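Local atomic coordinates of DUF1116 domain-containing protein (Enterococcus faecalis, PDB entry 3CLQ), a protein that is of unknown function but belongs to the family of the oxamate carbamoyltransferase subunit AllG, and so may take part in carbamoyl-transfer metabolism. Residues T356-V359 against L360-G364; L338-S341 against K342-L345; A308-T312 against Y313-G317; M186-C190 against H191-V195. All coordinates share one frame; numbering follows the deposited sequence.

Contact 1. Residues T356-V359 against L360-G364; sequences TIPV and LDFMG
The carbonyl oxygen of I357 receives two weak hydrogen bonds, from L360 N at 3.1 Å and from F362 N at 3.0 Å. F362 N also reaches P358 O, so several weak bonds draw the bend together. A straighter bond runs from I357 N to M363 O, 2.9 Å long and nearly in line with the carbonyl. These bonds close the beta hairpin that joins strands 356-357 and 363-369. A type I' turn runs from L360 to M363, with D361 and F362 both at positive phi; aspartate tolerates this backbone readily, and its side chain is largely exposed, near V334 of the second subunit. P358 CA stands over one face of the F362 ring, 3.9 Å from its centroid, a CH-pi contact for which the flat aromatic ring is well shaped. At the ring's edge, in its plane, T356 OG1 comes to 3.9 Å from F362 CD1; the same hydroxyl is bonded to H185 NE2. Across the hairpin, I357 and M363, a selenomethionine, lie side by side, both long and apolar, with I357 CD1 3.7 Å from M363 CE. P324 and P328 of the second subunit pack on P358 and F362.

Contact 2. Residues L338-S341 against K342-L345; sequences LNYS and KEML
Backbone bonds tie L338-S341 to K342-L345 in the usual i to i+4 pattern. E343 N donates to N339 O at 2.9 Å and M344 N to Y340 O at 2.8 Å, while the bond from K342 N to L338 O is long and weak. One apolar pair follows the same spacing: Y340 and M344, a selenomethionine, lie side by side and point the same way, with M344 CE 4.0 Å from Y340 CD1. Sharp bends at chi2 (-23°) and chi3 (96°) turn this methyl back toward the preceding turn; a long, flexible side chain of the methionine type suits such a fold-back. Carbon atoms also meet carbonyl oxygens, M344 CE lying 3.6 Å from Y340 O and E343 CG 3.0 Å from N339 O. Polar side-chain contacts are looser. N339 ND2 stays 3.8 Å from E343 OE2, and the amide and carboxylate planes stand 83° apart. K342 bends at its last torsion and brings NZ to 4.1 Å from L338 CB. Both N339 and K342 are solvent-exposed, as befits their polar ends. S341 is small and buried, and its hydroxyl is hydrogen-bonded to F318 O and A321 N of the loop after helix 309-313. Exposed polar residues beside the buried S341 and M344 mark an amphipathic stretch, the C-terminal part of helix 334-343 and the residues that follow, which packs against strand 363-369.

Contact 3. Residues A308-T312 against Y313-G317; sequences AITET and YGVGG
A C-cap turn with glycine at C' ends the short helix 309-313, and T310 O is the acceptor round which the chain turns. G314 N reaches it at 3.1 Å and V315 N at 2.9 Å; the V315 bond is the six-to-one bond that also features in the Schellman motif. Two further bonds, from Y313 N to I309 O and to T310 O, are weak. G314 leaves the helix with positive phi (130°), a conformation that favours glycine because a CB would press on the preceding carbonyl. After the reversal, the chain doubles back along the helix. T310 CG2, which meets V315 CG1 at 3.5 Å, also lies 3.3 Å from G316 N. G316, again at positive phi, lacks a side chain where T310 and E311 come close. E311 CA forms a CA-H...O contact with V315 O at 3.1 Å. T312 reaches back to the carbonyl of A308, just before the helix: its OG1 adds a side-chain bond of 3.1 Å to the main-chain one, meeting A308 O from the face opposite T312 N. Y313, with CG anti to its N (chi1 179°), swings out over A241, A244 and L245 of helix 234-247, whereas T312 meets M260 of strand 257-263 and A308 and E311 touch I383 of strand 383-388.

Contact 4. Residues M186-C190 against H191-V195; sequences MGDEC and HNRNV
This is a tight turn held by a buried carboxylate, in the connection between helices 176-183 and 195-210, where the E189 carboxylate accepts the backbone N-H groups of H191, N192 and R193. Four N-H groups in all converge on its two oxygens. OE1 of E189 accepts from H191 N at 2.6 Å and from R193 N at 2.9 Å, the two donors arriving from opposite faces of the carboxylate plane. E189 OE2 is met on its syn side by N192 N, at 2.8 Å, and nearly along its C-O axis by N192 ND2, at 3.1 Å. Glutamate is long enough to curl over the turn: CG lies between N and the carbonyl carbon (chi1 38°), and a bend at chi2 (69°) folds the carboxylate back above the residues that follow. With two donors on each oxygen, its orientation is fixed, and a negative charge would probably be stabilised. The amide of N192 also donates to N384 O. D188 and R193 cross at about a right angle, with D188 OD1 3.4 Å from R193 CG; their charged ends stay apart, and V195 CG2 lies over one face of the R193 guanidinium. M186 of the second subunit packs on R193 and V195. D188 turns instead to the start of helix 195-210, where OD2 bonds G197 N and OD1 weakly A196 N, as suits a short acid at a helix N-terminus. C190 and N194 lie against W237 of helix 234-247, and C190 also touches L180 of helix 176-183.

Overall arrangement
The four contacts fall into two touching pairs. Contacts 1 and 2, with centres about 11 Å apart, meet directly: M363 CE lies 3.3 Å from S341 O and V359 CG1 3.8 Å from L338 CD2, so the hairpin rests on helix 334-343. Contacts 3 and 4, about 12 Å between centres, are joined by a probable hydrogen bond from G316 N to E189 O, 2.7 Å long, which binds the turn at 186-195 to the loop after helix 309-313. Between the pairs, contacts 2 and 3 come within about 4 Å at their nearest atoms without touching. Contacts 1 and 4 both reach the second subunit, and a di(hydroxyethyl)ether molecule, probably from crystallisation, lies about 4 Å from the side chain of T356.

Contact 1. Residues T356-V359 against L360-G364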
ATOM      1  N   THR B 356      12.962  -2.210   6.631  1.00 51.38           N
ATOM      2  CA  THR B 356      13.881  -1.336   5.951  1.00 51.45           C
ATOM      3  C   THR B 356      13.194  -0.198   5.173  1.00 51.66           C
ATOM      4  O   THR B 356      12.017  -0.286   4.851  1.00 52.49           O
ATOM      5  CB  THR B 356      14.752  -2.178   5.000  1.00 52.20           C
ATOM      6  OG1 THR B 356      13.907  -2.870   4.082  1.00 51.98           O
ATOM      7  CG2 THR B 356      15.562  -3.222   5.790  1.00 51.57           C
ATOM      8  N   ILE B 357      13.941   0.859   4.855  1.00 51.48           N
ATOM      9  CA  ILE B 357      13.410   1.999   4.108  1.00 51.32           C
ATOM     10  C   ILE B 357      14.006   2.101   2.717  1.00 52.56           C
ATOM     11  O   ILE B 357      15.172   2.452   2.548  1.00 52.96           O
ATOM     12  CB  ILE B 357      13.733   3.307   4.810  1.00 51.73           C
ATOM     13  CG1 ILE B 357      13.240   3.284   6.271  1.00 51.42           C
ATOM     14  CG2 ILE B 357      13.135   4.475   4.042  1.00 51.00           C
ATOM     15  CD1 ILE B 357      13.970   4.270   7.114  1.00 49.90           C
ATOM     16  N   PRO B 358      13.194   1.828   1.696  1.00 53.92           N
ATOM     17  CA  PRO B 358      13.668   1.728   0.323  1.00 54.12           C
ATOM     18  C   PRO B 358      14.462   2.958  -0.138  1.00 54.21           C
ATOM     19  O   PRO B 358      15.618   2.836  -0.566  1.00 53.84           O
ATOM     20  CB  PRO B 358      12.372   1.603  -0.463  1.00 54.37           C
ATOM     21  CG  PRO B 358      11.460   0.933   0.486  1.00 54.53           C
ATOM     22  CD  PRO B 358      11.748   1.597   1.784  1.00 54.53           C
ATOM     23  N   VAL B 359      13.861   4.136  -0.042  1.00 53.79           N
ATOM     24  CA  VAL B 359      14.540   5.310  -0.583  1.00 53.78           C
ATOM     25  C   VAL B 359      15.946   5.524   0.027  1.00 54.03           C
ATOM     26  O   VAL B 359      16.814   6.083  -0.618  1.00 53.62           O
ATOM     27  CB  VAL B 359      13.667   6.591  -0.501  1.00 52.58           C
ATOM     28  CG1 VAL B 359      13.605   7.102   0.914  1.00 51.02           C
ATOM     29  CG2 VAL B 359      14.189   7.651  -1.474  1.00 51.50           C
ATOM     30  N   LEU B 360      16.168   5.070   1.257  1.00 54.79           N
ATOM     31  CA  LEU B 360      17.519   5.115   1.840  1.00 55.50           C
ATOM     32  C   LEU B 360      18.293   3.812   1.587  1.00 56.19           C
ATOM     33  O   LEU B 360      18.859   3.222   2.519  1.00 55.62           O
ATOM     34  CB  LEU B 360      17.440   5.389   3.338  1.00 54.83           C
ATOM     35  CG  LEU B 360      17.441   6.849   3.816  1.00 55.33           C
ATOM     36  CD1 LEU B 360      17.367   7.884   2.670  1.00 55.22           C
ATOM     37  CD2 LEU B 360      16.374   7.093   4.858  1.00 53.81           C
ATOM     38  N   ASP B 361      18.283   3.355   0.332  1.00 56.65           N
ATOM     39  CA  ASP B 361      18.985   2.135  -0.063  1.00 57.67           C
ATOM     40  C   ASP B 361      18.684   0.957   0.869  1.00 56.98           C
ATOM     41  O   ASP B 361      19.557   0.119   1.119  1.00 56.18           O
ATOM     42  CB  ASP B 361      20.501   2.373  -0.092  1.00 59.60           C
ATOM     43  CG  ASP B 361      20.926   3.410  -1.129  1.00 61.62           C
ATOM     44  OD1 ASP B 361      20.265   3.514  -2.200  1.00 62.95           O
ATOM     45  OD2 ASP B 361      21.945   4.107  -0.876  1.00 62.17           O
ATOM     46  N   PHE B 362      17.461   0.901   1.393  1.00 55.94           N
ATOM     47  CA  PHE B 362      17.066  -0.180   2.296  1.00 55.24           C
ATOM     48  C   PHE B 362      17.898  -0.259   3.582  1.00 56.19           C
ATOM     49  O   PHE B 362      18.289  -1.360   3.987  1.00 56.41           O
ATOM     50  CB  PHE B 362      17.116  -1.527   1.561  1.00 52.35           C
ATOM     51  CG  PHE B 362      16.274  -1.551   0.349  1.00 51.65           C
ATOM     52  CD1 PHE B 362      14.959  -2.016   0.411  1.00 51.02           C
ATOM     53  CD2 PHE B 362      16.762  -1.046  -0.855  1.00 51.00           C
ATOM     54  CE1 PHE B 362      14.165  -2.011  -0.719  1.00 51.13           C
ATOM     55  CE2 PHE B 362      15.972  -1.026  -1.997  1.00 50.69           C
ATOM     56  CZ  PHE B 362      14.670  -1.500  -1.936  1.00 51.03           C
HETATM   57  N   MSE B 363      18.178   0.879   4.220  1.00 56.01           N
HETATM   58  CA  MSE B 363      18.752   0.816   5.557  1.00 56.76           C
HETATM   59  C   MSE B 363      17.671   0.314   6.499  1.00 54.84           C
HETATM   60  O   MSE B 363      16.494   0.545   6.269  1.00 54.51           O
HETATM   61  CB  MSE B 363      19.346   2.158   6.020  1.00 57.59           C
HETATM   62  CG  MSE B 363      18.337   3.212   6.384  1.00 59.14           C
HETATM   63 SE   MSE B 363      18.967   4.696   7.546  0.55 60.94          SE
HETATM   64  CE  MSE B 363      17.284   5.168   8.385  1.00 59.12           C
ATOM     65  N   GLY B 364      18.065  -0.419   7.530  1.00 53.96           N
ATOM     66  CA  GLY B 364      17.121  -0.881   8.531  1.00 53.32           C
ATOM     67  C   GLY B 364      16.700   0.314   9.360  1.00 53.79           C
ATOM     68  O   GLY B 364      17.481   1.238   9.588  1.00 54.38           O
TER

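Contact 2. Residues L338-S341 against K342-L345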
ATOM      1  N   LEU B 338      14.295  12.800   4.548  1.00 62.89           N
ATOM      2  CA  LEU B 338      15.337  11.820   4.274  1.00 64.44           C
ATOM      3  C   LEU B 338      16.390  11.993   5.334  1.00 65.76           C
ATOM      4  O   LEU B 338      16.896  11.041   5.894  1.00 66.93           O
ATOM      5  CB  LEU B 338      15.981  12.064   2.909  1.00 64.41           C
ATOM      6  CG  LEU B 338      15.047  11.991   1.702  1.00 64.78           C
ATOM      7  CD1 LEU B 338      15.818  11.972   0.368  1.00 64.71           C
ATOM      8  CD2 LEU B 338      14.138  10.783   1.832  1.00 63.99           C
ATOM      9  N   ASN B 339      16.705  13.243   5.610  1.00 66.68           N
ATOM     10  CA  ASN B 339      17.796  13.591   6.473  1.00 67.34           C
ATOM     11  C   ASN B 339      17.615  13.179   7.925  1.00 67.41           C
ATOM     12  O   ASN B 339      18.588  12.847   8.605  1.00 67.25           O
ATOM     13  CB  ASN B 339      17.967  15.092   6.408  1.00 69.00           C
ATOM     14  CG  ASN B 339      19.390  15.489   6.235  1.00 70.15           C
ATOM     15  OD1 ASN B 339      19.780  16.009   5.179  1.00 70.56           O
ATOM     16  ND2 ASN B 339      20.201  15.226   7.261  1.00 70.13           N
ATOM     17  N   TYR B 340      16.372  13.222   8.398  1.00 67.24           N
ATOM     18  CA  TYR B 340      16.051  12.938   9.802  1.00 67.15           C
ATOM     19  C   TYR B 340      16.210  11.452  10.135  1.00 66.77           C
ATOM     20  O   TYR B 340      16.724  11.072  11.202  1.00 65.96           O
ATOM     21  CB  TYR B 340      14.615  13.381  10.125  1.00 68.08           C
ATOM     22  CG  TYR B 340      14.464  14.772  10.731  1.00 68.55           C
ATOM     23  CD1 TYR B 340      15.189  15.152  11.873  1.00 69.02           C
ATOM     24  CD2 TYR B 340      13.561  15.691  10.191  1.00 68.76           C
ATOM     25  CE1 TYR B 340      15.041  16.423  12.444  1.00 68.75           C
ATOM     26  CE2 TYR B 340      13.396  16.952  10.743  1.00 68.85           C
ATOM     27  CZ  TYR B 340      14.139  17.320  11.873  1.00 69.03           C
ATOM     28  OH  TYR B 340      13.965  18.582  12.424  1.00 68.61           O
ATOM     29  N   SER B 341      15.745  10.618   9.212  1.00 66.33           N
ATOM     30  CA  SER B 341      15.847   9.185   9.362  1.00 65.60           C
ATOM     31  C   SER B 341      17.310   8.776   9.418  1.00 65.78           C
ATOM     32  O   SER B 341      17.655   7.908  10.226  1.00 66.26           O
ATOM     33  CB  SER B 341      15.129   8.474   8.227  1.00 65.24           C
ATOM     34  OG  SER B 341      13.734   8.489   8.442  1.00 65.10           O
ATOM     35  N   LYS B 342      18.157   9.398   8.581  1.00 64.82           N
ATOM     36  CA  LYS B 342      19.611   9.211   8.661  1.00 64.45           C
ATOM     37  C   LYS B 342      20.137   9.672  10.012  1.00 63.39           C
ATOM     38  O   LYS B 342      20.871   8.955  10.676  1.00 62.32           O
ATOM     39  CB  LYS B 342      20.337  10.016   7.598  1.00 66.25           C
ATOM     40  CG  LYS B 342      20.366   9.426   6.208  1.00 68.59           C
ATOM     41  CD  LYS B 342      21.149  10.391   5.283  1.00 70.50           C
ATOM     42  CE  LYS B 342      21.033  10.034   3.789  1.00 71.94           C
ATOM     43  NZ  LYS B 342      19.752  10.487   3.133  1.00 72.39           N
ATOM     44  N   GLU B 343      19.772  10.886  10.403  1.00 62.61           N
ATOM     45  CA  GLU B 343      20.218  11.439  11.666  1.00 62.06           C
ATOM     46  C   GLU B 343      19.944  10.503  12.835  1.00 61.15           C
ATOM     47  O   GLU B 343      20.825  10.264  13.663  1.00 59.47           O
ATOM     48  CB  GLU B 343      19.515  12.765  11.931  1.00 63.37           C
ATOM     49  CG  GLU B 343      19.986  13.932  11.089  1.00 65.58           C
ATOM     50  CD  GLU B 343      19.494  15.262  11.650  1.00 67.27           C
ATOM     51  OE1 GLU B 343      19.265  15.323  12.888  1.00 68.33           O
ATOM     52  OE2 GLU B 343      19.340  16.239  10.866  1.00 67.80           O
HETATM   53  N   MSE B 344      18.716   9.978  12.896  1.00 60.49           N
HETATM   54  CA  MSE B 344      18.255   9.197  14.043  1.00 60.01           C
HETATM   55  C   MSE B 344      19.191   8.057  14.468  1.00 58.62           C
HETATM   56  O   MSE B 344      19.069   7.524  15.567  1.00 58.28           O
HETATM   57  CB  MSE B 344      16.835   8.656  13.800  1.00 61.69           C
HETATM   58  CG  MSE B 344      15.667   9.538  14.253  1.00 63.73           C
HETATM   59 SE   MSE B 344      16.005  10.889  15.681  0.85 68.58          SE
HETATM   60  CE  MSE B 344      16.336  12.449  14.541  1.00 67.03           C
ATOM     61  N   LEU B 345      20.114   7.690  13.584  1.00 57.93           N
ATOM     62  CA  LEU B 345      21.058   6.590  13.788  1.00 57.19           C
ATOM     63  C   LEU B 345      22.103   6.871  14.866  1.00 56.80           C
ATOM     64  O   LEU B 345      22.696   5.951  15.420  1.00 56.47           O
ATOM     65  CB  LEU B 345      21.814   6.306  12.491  1.00 57.00           C
ATOM     66  CG  LEU B 345      21.136   5.608  11.319  1.00 57.62           C
ATOM     67  CD1 LEU B 345      22.023   5.647  10.087  1.00 57.17           C
ATOM     68  CD2 LEU B 345      20.804   4.167  11.681  1.00 58.15           C
TER

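Contact 3. Residues A308-T312 against Y313-G317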
ATOM      1  N   ALA B 308       3.787   7.192  20.443  1.00 60.36           N
ATOM      2  CA  ALA B 308       5.196   7.491  20.287  1.00 58.98           C
ATOM      3  C   ALA B 308       6.031   6.246  20.522  1.00 58.30           C
ATOM      4  O   ALA B 308       7.251   6.289  20.456  1.00 58.19           O
ATOM      5  CB  ALA B 308       5.606   8.592  21.254  1.00 59.45           C
ATOM      6  N   ILE B 309       5.372   5.129  20.803  1.00 57.50           N
ATOM      7  CA  ILE B 309       6.083   3.879  21.017  1.00 56.71           C
ATOM      8  C   ILE B 309       6.632   3.487  19.651  1.00 56.43           C
ATOM      9  O   ILE B 309       7.628   2.790  19.497  1.00 56.67           O
ATOM     10  CB  ILE B 309       5.131   2.783  21.551  1.00 56.14           C
ATOM     11  CG1 ILE B 309       5.924   1.553  21.981  1.00 55.89           C
ATOM     12  CG2 ILE B 309       4.018   2.443  20.537  1.00 54.76           C
ATOM     13  CD1 ILE B 309       6.498   1.685  23.361  1.00 56.81           C
ATOM     14  N   THR B 310       5.915   3.958  18.663  1.00 55.24           N
ATOM     15  CA  THR B 310       6.242   3.821  17.282  1.00 55.62           C
ATOM     16  C   THR B 310       7.666   4.338  16.932  1.00 55.40           C
ATOM     17  O   THR B 310       8.494   3.610  16.396  1.00 54.41           O
ATOM     18  CB  THR B 310       5.110   4.540  16.517  1.00 56.05           C
ATOM     19  OG1 THR B 310       3.993   3.634  16.387  1.00 55.36           O
ATOM     20  CG2 THR B 310       5.542   5.013  15.194  1.00 55.97           C
ATOM     21  N   GLU B 311       7.956   5.589  17.237  1.00 55.15           N
ATOM     22  CA  GLU B 311       9.311   6.050  17.062  1.00 55.77           C
ATOM     23  C   GLU B 311      10.262   5.405  18.062  1.00 55.21           C
ATOM     24  O   GLU B 311      11.470   5.309  17.781  1.00 55.42           O
ATOM     25  CB  GLU B 311       9.377   7.570  17.126  1.00 56.69           C
ATOM     26  CG  GLU B 311       8.022   8.180  17.411  1.00 59.02           C
ATOM     27  CD  GLU B 311       7.416   8.844  16.189  1.00 60.66           C
ATOM     28  OE1 GLU B 311       8.189   9.330  15.338  1.00 60.99           O
ATOM     29  OE2 GLU B 311       6.167   8.902  16.087  1.00 62.21           O
ATOM     30  N   THR B 312       9.741   4.950  19.207  1.00 53.54           N
ATOM     31  CA  THR B 312      10.599   4.223  20.160  1.00 53.02           C
ATOM     32  C   THR B 312      11.105   2.948  19.513  1.00 53.82           C
ATOM     33  O   THR B 312      12.185   2.499  19.846  1.00 55.16           O
ATOM     34  CB  THR B 312       9.922   3.835  21.514  1.00 52.10           C
ATOM     35  OG1 THR B 312       9.456   4.992  22.196  1.00 50.28           O
ATOM     36  CG2 THR B 312      10.925   3.147  22.425  1.00 52.02           C
ATOM     37  N   TYR B 313      10.305   2.383  18.601  1.00 54.06           N
ATOM     38  CA  TYR B 313      10.581   1.134  17.889  1.00 53.49           C
ATOM     39  C   TYR B 313      11.478   1.326  16.664  1.00 53.09           C
ATOM     40  O   TYR B 313      12.230   0.433  16.289  1.00 53.43           O
ATOM     41  CB  TYR B 313       9.268   0.497  17.414  1.00 54.54           C
ATOM     42  CG  TYR B 313       9.460  -0.813  16.640  1.00 54.83           C
ATOM     43  CD1 TYR B 313       9.804  -1.991  17.290  1.00 54.86           C
ATOM     44  CD2 TYR B 313       9.329  -0.852  15.266  1.00 54.80           C
ATOM     45  CE1 TYR B 313       9.997  -3.173  16.584  1.00 55.41           C
ATOM     46  CE2 TYR B 313       9.511  -2.014  14.548  1.00 54.61           C
ATOM     47  CZ  TYR B 313       9.842  -3.173  15.204  1.00 55.49           C
ATOM     48  OH  TYR B 313      10.003  -4.343  14.478  1.00 55.71           O
ATOM     49  N   GLY B 314      11.350   2.471  16.017  1.00 52.71           N
ATOM     50  CA  GLY B 314      12.177   2.820  14.880  1.00 52.21           C
ATOM     51  C   GLY B 314      11.297   3.280  13.748  1.00 52.55           C
ATOM     52  O   GLY B 314      11.771   3.603  12.669  1.00 51.97           O
ATOM     53  N   VAL B 315       9.997   3.316  13.987  1.00 53.10           N
ATOM     54  CA  VAL B 315       9.127   3.715  12.922  1.00 54.13           C
ATOM     55  C   VAL B 315       8.445   5.086  13.197  1.00 55.48           C
ATOM     56  O   VAL B 315       8.934   5.859  14.026  1.00 57.34           O
ATOM     57  CB  VAL B 315       8.266   2.509  12.492  1.00 54.84           C
ATOM     58  CG1 VAL B 315       6.893   2.530  13.107  1.00 55.49           C
ATOM     59  CG2 VAL B 315       8.207   2.460  11.024  1.00 55.40           C
ATOM     60  N   GLY B 316       7.380   5.455  12.490  1.00 56.08           N
ATOM     61  CA  GLY B 316       6.832   6.814  12.662  1.00 55.35           C
ATOM     62  C   GLY B 316       7.766   7.910  12.156  1.00 56.37           C
ATOM     63  O   GLY B 316       8.250   7.862  11.029  1.00 56.14           O
ATOM     64  N   GLY B 317       8.030   8.912  12.986  1.00 56.44           N
ATOM     65  CA  GLY B 317       8.924   9.992  12.577  1.00 55.78           C
ATOM     66  C   GLY B 317      10.347   9.535  12.301  1.00 55.94           C
ATOM     67  O   GLY B 317      11.065  10.136  11.477  1.00 55.01           O
TER

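Contact 4. Residues M186-C190 against H191-V195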
HETATM    1  N   MSE B 186       5.461   0.654   1.281  1.00 54.59           N
HETATM    2  CA  MSE B 186       4.310   1.194   0.570  1.00 58.21           C
HETATM    3  C   MSE B 186       3.945   2.616   1.016  1.00 59.19           C
HETATM    4  O   MSE B 186       2.775   3.018   0.965  1.00 58.77           O
HETATM    5  CB  MSE B 186       3.102   0.299   0.747  1.00 57.91           C
HETATM    6  CG  MSE B 186       3.240  -1.066   0.143  1.00 60.03           C
HETATM    7 SE   MSE B 186       1.927  -2.314   0.903  0.80 63.79          SE
HETATM    8  CE  MSE B 186       0.287  -1.632   0.121  1.00 61.67           C
ATOM      9  N   GLY B 187       4.945   3.378   1.458  1.00 59.66           N
ATOM     10  CA  GLY B 187       4.752   4.789   1.721  1.00 60.09           C
ATOM     11  C   GLY B 187       4.092   5.113   3.053  1.00 61.19           C
ATOM     12  O   GLY B 187       3.605   6.221   3.243  1.00 61.81           O
ATOM     13  N   ASP B 188       4.049   4.159   3.971  1.00 61.71           N
ATOM     14  CA  ASP B 188       3.515   4.432   5.306  1.00 62.57           C
ATOM     15  C   ASP B 188       4.676   4.625   6.208  1.00 61.80           C
ATOM     16  O   ASP B 188       5.800   4.330   5.819  1.00 62.53           O
ATOM     17  CB  ASP B 188       2.765   3.235   5.850  1.00 64.66           C
ATOM     18  CG  ASP B 188       1.346   3.183   5.369  1.00 66.56           C
ATOM     19  OD1 ASP B 188       1.065   3.892   4.365  1.00 67.59           O
ATOM     20  OD2 ASP B 188       0.532   2.437   5.993  1.00 66.89           O
ATOM     21  N   GLU B 189       4.401   5.085   7.421  1.00 60.78           N
ATOM     22  CA  GLU B 189       5.411   5.162   8.457  1.00 60.09           C
ATOM     23  C   GLU B 189       4.811   4.664   9.752  1.00 59.85           C
ATOM     24  O   GLU B 189       5.466   4.665  10.797  1.00 60.30           O
ATOM     25  CB  GLU B 189       5.981   6.575   8.594  1.00 60.15           C
ATOM     26  CG  GLU B 189       4.970   7.680   8.433  1.00 61.76           C
ATOM     27  CD  GLU B 189       3.974   7.742   9.579  1.00 63.12           C
ATOM     28  OE1 GLU B 189       3.046   6.910   9.610  1.00 64.03           O
ATOM     29  OE2 GLU B 189       4.103   8.630  10.449  1.00 63.70           O
ATOM     30  N   CYS B 190       3.552   4.245   9.668  1.00 59.54           N
ATOM     31  CA  CYS B 190       2.854   3.562  10.768  1.00 60.61           C
ATOM     32  C   CYS B 190       2.590   4.397  12.023  1.00 59.62           C
ATOM     33  O   CYS B 190       2.406   3.866  13.091  1.00 59.47           O
ATOM     34  CB  CYS B 190       3.543   2.229  11.127  1.00 62.36           C
ATOM     35  SG  CYS B 190       3.512   0.955   9.775  1.00 65.95           S
ATOM     36  N   HIS B 191       2.562   5.710  11.879  1.00 59.53           N
ATOM     37  CA  HIS B 191       2.115   6.593  12.942  1.00 58.59           C
ATOM     38  C   HIS B 191       1.040   7.503  12.332  1.00 58.20           C
ATOM     39  O   HIS B 191      -0.148   7.354  12.626  1.00 57.66           O
ATOM     40  CB  HIS B 191       3.292   7.414  13.456  1.00 58.94           C
ATOM     41  CG  HIS B 191       3.008   8.171  14.712  1.00 60.05           C
ATOM     42  ND1 HIS B 191       3.955   8.349  15.700  1.00 60.37           N
ATOM     43  CD2 HIS B 191       1.894   8.816  15.137  1.00 60.34           C
ATOM     44  CE1 HIS B 191       3.434   9.067  16.681  1.00 60.30           C
ATOM     45  NE2 HIS B 191       2.184   9.364  16.364  1.00 60.64           N
ATOM     46  N   ASN B 192       1.464   8.416  11.455  1.00 57.32           N
ATOM     47  CA  ASN B 192       0.572   9.395  10.832  1.00 57.38           C
ATOM     48  C   ASN B 192      -0.121   8.914   9.554  1.00 56.85           C
ATOM     49  O   ASN B 192      -1.292   9.207   9.330  1.00 56.65           O
ATOM     50  CB  ASN B 192       1.356  10.654  10.530  1.00 59.81           C
ATOM     51  CG  ASN B 192       1.945  11.277  11.784  1.00 62.50           C
ATOM     52  OD1 ASN B 192       1.202  11.842  12.603  1.00 63.25           O
ATOM     53  ND2 ASN B 192       3.285  11.175  11.955  1.00 62.82           N
ATOM     54  N   ARG B 193       0.609   8.185   8.710  1.00 54.93           N
ATOM     55  CA  ARG B 193       0.044   7.645   7.486  1.00 52.88           C
ATOM     56  C   ARG B 193      -0.020   6.114   7.616  1.00 54.17           C
ATOM     57  O   ARG B 193       1.011   5.454   7.759  1.00 54.14           O
ATOM     58  CB  ARG B 193       0.819   8.138   6.253  1.00 50.94           C
ATOM     59  CG  ARG B 193       0.905   7.160   5.099  1.00 51.66           C
ATOM     60  CD  ARG B 193       1.392   7.759   3.776  1.00 50.18           C
ATOM     61  NE  ARG B 193       0.308   8.512   3.167  1.00 50.36           N
ATOM     62  CZ  ARG B 193      -0.297   8.236   2.012  1.00 48.89           C
ATOM     63  NH1 ARG B 193       0.071   7.218   1.269  1.00 48.35           N
ATOM     64  NH2 ARG B 193      -1.271   9.022   1.598  1.00 48.65           N
ATOM     65  N   ASN B 194      -1.238   5.567   7.584  1.00 54.67           N
ATOM     66  CA  ASN B 194      -1.476   4.157   7.900  1.00 55.43           C
ATOM     67  C   ASN B 194      -2.276   3.455   6.823  1.00 54.86           C
ATOM     68  O   ASN B 194      -2.762   2.333   7.034  1.00 53.31           O
ATOM     69  CB  ASN B 194      -2.223   4.016   9.248  1.00 57.56           C
ATOM     70  CG  ASN B 194      -1.331   4.294  10.450  1.00 58.94           C
ATOM     71  OD1 ASN B 194      -0.279   3.657  10.616  1.00 60.23           O
ATOM     72  ND2 ASN B 194      -1.740   5.237  11.295  1.00 58.34           N
ATOM     73  N   VAL B 195      -2.382   4.111   5.665  1.00 54.88           N
ATOM     74  CA  VAL B 195      -3.264   3.660   4.589  1.00 55.35           C
ATOM     75  C   VAL B 195      -2.936   2.251   4.123  1.00 54.60           C
ATOM     76  O   VAL B 195      -3.830   1.378   4.041  1.00 54.10           O
ATOM     77  CB  VAL B 195      -3.244   4.597   3.345  1.00 56.23           C
ATOM     78  CG1 VAL B 195      -4.609   4.516   2.625  1.00 56.66           C
ATOM     79  CG2 VAL B 195      -2.967   6.016   3.747  1.00 56.84           C
TER